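Local coordinates for cell wall surface anchor family protein (Streptococcus agalactiae, PDB 3PHS), which serves as a minor subunit of the cell-wall-linked pilus and mediates adhesion to lung epithelial cells through an Ig-like domain, at residues Pro41-Lys53 with Leu72-Gln86. Residues are numbered along the deposited sequence; the frame is centred on the assembly and turned at random.
Sequences PIEGVLYQLYQLK and LKKQAQQVFEATTNQ
Leu49 and Phe80 exchange backbone hydrogen bonds in both directions (Leu49 N to Phe80 O 2.8 Å), as do Tyr47 and Ala82, which makes strands 46-52 and 78-83 an antiparallel pair in a sheet of the N-terminal Ig-like domain; their axes run at 162° and approach to 4.6 Å. Strand 76-83 is the outermost of the four in this sheet, and strand 98-106 flanks 46-52 on its other side. Leu49, Phe80 and Ala82 turn toward strand 89-95 of the facing sheet, where Phe92 and Leu95 receive them.

The polar evidence at one end centres on Thr84. With chi1 at 61°, OG1 sits between its own backbone N and carbonyl carbon, from where it donates to Ile42 O (2.7 Å) and accepts from Val45 N (2.9 Å). Thr84 O takes a nearly straight bond from Gly44 N, although the donor stands well above the carbonyl plane. OG1 and the backbone O of Thr84 together hold the 42-45 loop that leads into strand 46-52, while the branch CG2 reaches the edge of the Tyr47 ring, 3.8 Å from CE1. The hydroxyl of that tyrosine bonds to His19.

Apolar contact gathers on the Tyr50 ring, on the face of the sheet that carries Val79. Leu72 CB, from the last turn of helix 69-75, lies over one side, 3.6 Å from the ring centroid; Val79 CG1 lies over the opposite face, 4.0 Å from the same centroid, and Ala76 CB meets the edge. Contacts on both faces and one edge pack the last helical turn and the residue after it against strand 46-52.

Beyond it, Gln51 and Gln78 run side by side in the same direction with their amide planes turned 49° apart, and Gln78 NE2 donates to Gln51 OE1 at 3.0 Å.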
# COMPACT_ATOMS: atom_id res chain seq x y z
N PRO A 41 17.44 7.95 -6.65
CA PRO A 41 17.73 6.79 -5.82
C PRO A 41 17.13 6.98 -4.45
O PRO A 41 17.10 8.12 -3.93
CB PRO A 41 19.26 6.80 -5.71
CG PRO A 41 19.63 8.23 -5.88
CD PRO A 41 18.65 8.73 -6.93
N ILE A 42 16.66 5.86 -3.89
CA ILE A 42 16.13 5.85 -2.54
C ILE A 42 16.99 4.95 -1.68
O ILE A 42 17.19 3.77 -2.00
CB ILE A 42 14.66 5.34 -2.47
CG1 ILE A 42 13.76 6.07 -3.48
CG2 ILE A 42 14.13 5.44 -1.00
CD1 ILE A 42 13.69 7.60 -3.28
N GLU A 43 17.47 5.49 -0.56
CA GLU A 43 18.25 4.70 0.39
C GLU A 43 17.33 4.07 1.45
O GLU A 43 16.26 4.63 1.79
CB GLU A 43 19.34 5.59 1.03
CG GLU A 43 20.32 4.86 1.97
CD GLU A 43 19.78 4.66 3.39
OE1 GLU A 43 20.22 3.71 4.08
OE2 GLU A 43 18.89 5.43 3.82
N GLY A 44 17.75 2.93 2.00
CA GLY A 44 17.07 2.33 3.17
C GLY A 44 15.92 1.37 2.86
O GLY A 44 15.22 0.93 3.79
N VAL A 45 15.72 1.05 1.59
CA VAL A 45 14.67 0.11 1.20
C VAL A 45 15.19 -1.31 1.34
O VAL A 45 16.28 -1.65 0.82
CB VAL A 45 14.11 0.35 -0.25
CG1 VAL A 45 12.99 -0.67 -0.61
CG2 VAL A 45 13.57 1.78 -0.42
N LEU A 46 14.44 -2.13 2.09
CA LEU A 46 14.82 -3.52 2.33
C LEU A 46 14.31 -4.42 1.23
O LEU A 46 13.10 -4.53 1.02
CB LEU A 46 14.28 -3.97 3.70
CG LEU A 46 14.52 -5.42 4.13
CD1 LEU A 46 15.99 -5.82 3.94
CD2 LEU A 46 14.11 -5.53 5.59
N TYR A 47 15.25 -5.05 0.51
CA TYR A 47 14.94 -6.08 -0.49
C TYR A 47 15.27 -7.47 0.05
O TYR A 47 16.29 -7.67 0.73
CB TYR A 47 15.69 -5.81 -1.81
CG TYR A 47 14.97 -4.79 -2.66
CD1 TYR A 47 15.25 -3.43 -2.53
CD2 TYR A 47 13.96 -5.17 -3.53
CE1 TYR A 47 14.57 -2.48 -3.29
CE2 TYR A 47 13.25 -4.22 -4.29
CZ TYR A 47 13.57 -2.89 -4.16
OH TYR A 47 12.87 -1.96 -4.92
N GLN A 48 14.38 -8.42 -0.22
CA GLN A 48 14.65 -9.81 0.08
C GLN A 48 14.58 -10.62 -1.20
O GLN A 48 13.69 -10.40 -2.02
CB GLN A 48 13.68 -10.34 1.12
CG GLN A 48 13.88 -9.62 2.41
CD GLN A 48 12.97 -10.08 3.52
OE1 GLN A 48 13.24 -9.76 4.69
NE2 GLN A 48 11.91 -10.80 3.18
N LEU A 49 15.49 -11.59 -1.31
CA LEU A 49 15.54 -12.48 -2.45
C LEU A 49 15.40 -13.92 -1.96
O LEU A 49 16.18 -14.36 -1.11
CB LEU A 49 16.84 -12.26 -3.25
CG LEU A 49 16.92 -11.18 -4.34
CD1 LEU A 49 16.16 -11.60 -5.57
CD2 LEU A 49 16.44 -9.79 -3.91
N TYR A 50 14.40 -14.63 -2.49
CA TYR A 50 14.08 -16.00 -2.09
C TYR A 50 14.53 -16.95 -3.20
O TYR A 50 14.05 -16.87 -4.33
CB TYR A 50 12.59 -16.13 -1.80
CG TYR A 50 12.23 -15.38 -0.54
CD1 TYR A 50 12.02 -14.00 -0.57
CD2 TYR A 50 12.18 -16.04 0.69
CE1 TYR A 50 11.71 -13.30 0.61
CE2 TYR A 50 11.89 -15.35 1.86
CZ TYR A 50 11.64 -13.99 1.81
OH TYR A 50 11.38 -13.34 2.98
N GLN A 51 15.50 -17.80 -2.87
CA GLN A 51 16.01 -18.79 -3.82
C GLN A 51 14.98 -19.91 -4.00
O GLN A 51 14.67 -20.62 -3.04
CB GLN A 51 17.30 -19.36 -3.25
CG GLN A 51 18.17 -20.15 -4.18
CD GLN A 51 19.42 -20.55 -3.41
OE1 GLN A 51 20.46 -19.90 -3.49
NE2 GLN A 51 19.29 -21.55 -2.58
N LEU A 52 14.47 -20.08 -5.22
CA LEU A 52 13.45 -21.12 -5.47
C LEU A 52 14.01 -22.53 -5.31
O LEU A 52 15.17 -22.77 -5.64
CB LEU A 52 12.82 -20.97 -6.86
CG LEU A 52 11.60 -20.06 -6.97
CD1 LEU A 52 11.93 -18.62 -6.56
CD2 LEU A 52 11.02 -20.12 -8.37
N LYS A 53 13.19 -23.42 -4.77
CA LYS A 53 13.53 -24.85 -4.71
C LYS A 53 12.99 -25.60 -5.91
O LYS A 53 13.54 -26.63 -6.29
CB LYS A 53 12.98 -25.48 -3.43
CG LYS A 53 13.62 -24.95 -2.16
CD LYS A 53 13.15 -25.73 -0.92
CE LYS A 53 14.21 -26.72 -0.42
NZ LYS A 53 14.79 -27.61 -1.49
N LEU A 72 7.02 -17.53 2.03
CA LEU A 72 8.15 -17.34 1.13
C LEU A 72 9.33 -18.13 1.68
O LEU A 72 9.97 -18.90 0.97
CB LEU A 72 8.52 -15.86 1.00
CG LEU A 72 7.48 -14.91 0.36
CD1 LEU A 72 7.96 -13.46 0.44
CD2 LEU A 72 7.18 -15.28 -1.10
N LYS A 73 9.59 -17.95 2.97
CA LYS A 73 10.69 -18.63 3.67
C LYS A 73 10.53 -20.16 3.57
O LYS A 73 11.50 -20.89 3.24
CB LYS A 73 10.75 -18.15 5.13
CG LYS A 73 11.77 -18.85 6.05
CD LYS A 73 13.20 -18.48 5.69
CE LYS A 73 14.21 -19.17 6.60
NZ LYS A 73 15.59 -18.60 6.40
N LYS A 74 9.31 -20.63 3.84
CA LYS A 74 8.97 -22.05 3.83
C LYS A 74 9.27 -22.70 2.47
O LYS A 74 9.80 -23.81 2.41
CB LYS A 74 7.49 -22.23 4.20
CG LYS A 74 7.02 -23.66 4.44
CD LYS A 74 5.48 -23.74 4.53
CE LYS A 74 4.90 -22.84 5.64
NZ LYS A 74 3.52 -22.35 5.33
N GLN A 75 8.95 -22.01 1.38
CA GLN A 75 9.16 -22.57 0.04
C GLN A 75 10.55 -22.33 -0.57
O GLN A 75 10.88 -22.94 -1.59
CB GLN A 75 8.05 -22.11 -0.92
CG GLN A 75 6.68 -22.65 -0.52
CD GLN A 75 5.61 -22.52 -1.58
OE1 GLN A 75 5.89 -22.54 -2.79
NE2 GLN A 75 4.37 -22.43 -1.13
N ALA A 76 11.34 -21.43 0.02
CA ALA A 76 12.67 -21.09 -0.50
C ALA A 76 13.78 -22.02 0.01
O ALA A 76 13.60 -22.69 1.03
CB ALA A 76 13.02 -19.62 -0.16
N GLN A 77 14.91 -22.06 -0.71
CA GLN A 77 16.11 -22.85 -0.35
C GLN A 77 17.11 -22.08 0.52
O GLN A 77 17.66 -22.65 1.46
CB GLN A 77 16.83 -23.38 -1.60
CG GLN A 77 18.14 -24.16 -1.35
CD GLN A 77 18.01 -25.67 -1.52
OE1 GLN A 77 17.59 -26.17 -2.59
NE2 GLN A 77 18.38 -26.42 -0.47
N GLN A 78 17.41 -20.83 0.13
CA GLN A 78 18.23 -19.85 0.85
C GLN A 78 17.46 -18.51 0.70
O GLN A 78 16.69 -18.33 -0.25
CB GLN A 78 19.63 -19.68 0.22
CG GLN A 78 20.72 -20.69 0.63
CD GLN A 78 22.12 -20.28 0.17
OE1 GLN A 78 22.99 -20.01 0.99
NE2 GLN A 78 22.34 -20.23 -1.14
N VAL A 79 17.65 -17.61 1.66
CA VAL A 79 17.04 -16.28 1.62
C VAL A 79 18.17 -15.25 1.81
O VAL A 79 19.08 -15.45 2.63
CB VAL A 79 15.97 -16.11 2.74
CG1 VAL A 79 15.34 -14.71 2.73
CG2 VAL A 79 14.89 -17.20 2.64
N PHE A 80 18.12 -14.16 1.05
CA PHE A 80 19.15 -13.13 1.11
C PHE A 80 18.47 -11.79 1.29
O PHE A 80 17.39 -11.60 0.75
CB PHE A 80 19.95 -13.08 -0.19
CG PHE A 80 20.66 -14.37 -0.52
CD1 PHE A 80 19.96 -15.44 -1.08
CD2 PHE A 80 22.02 -14.50 -0.29
CE1 PHE A 80 20.61 -16.65 -1.38
CE2 PHE A 80 22.68 -15.70 -0.61
CZ PHE A 80 21.96 -16.77 -1.14
N GLU A 81 19.10 -10.89 2.04
CA GLU A 81 18.56 -9.52 2.20
C GLU A 81 19.62 -8.47 1.91
O GLU A 81 20.83 -8.69 2.16
CB GLU A 81 17.95 -9.28 3.60
CG GLU A 81 18.93 -9.25 4.78
CD GLU A 81 18.73 -8.08 5.79
OE1 GLU A 81 17.60 -7.96 6.36
OE2 GLU A 81 19.74 -7.31 6.05
N ALA A 82 19.18 -7.32 1.41
CA ALA A 82 20.06 -6.17 1.28
C ALA A 82 19.24 -4.91 1.34
O ALA A 82 18.09 -4.89 0.88
CB ALA A 82 20.89 -6.20 -0.04
N THR A 83 19.84 -3.89 1.91
CA THR A 83 19.21 -2.57 2.01
C THR A 83 19.81 -1.63 0.97
O THR A 83 21.04 -1.52 0.87
CB THR A 83 19.43 -2.01 3.41
OG1 THR A 83 18.84 -2.90 4.37
CG2 THR A 83 18.82 -0.63 3.55
N THR A 84 18.97 -0.92 0.23
CA THR A 84 19.50 0.05 -0.74
C THR A 84 20.41 1.10 -0.10
O THR A 84 20.13 1.61 0.99
CB THR A 84 18.39 0.75 -1.54
OG1 THR A 84 17.54 1.46 -0.62
CG2 THR A 84 17.57 -0.28 -2.35
N ASN A 85 21.50 1.40 -0.79
CA ASN A 85 22.51 2.33 -0.32
C ASN A 85 22.30 3.75 -0.88
O ASN A 85 21.22 4.07 -1.40
CB ASN A 85 23.93 1.78 -0.59
CG ASN A 85 24.24 1.62 -2.09
OD1 ASN A 85 25.13 0.83 -2.46
ND2 ASN A 85 23.54 2.34 -2.93
N GLN A 86 23.32 4.60 -0.76
CA GLN A 86 23.24 5.99 -1.21
C GLN A 86 23.00 6.17 -2.73
O GLN A 86 22.55 7.24 -3.18
CB GLN A 86 24.47 6.78 -0.73
CG GLN A 86 24.58 6.83 0.79
CD GLN A 86 25.39 8.03 1.30
OE1 GLN A 86 24.92 8.76 2.17
NE2 GLN A 86 26.59 8.22 0.77
O HOH W 1 22.40 2.33 3.43
O HOH W 2 10.28 -23.35 -4.37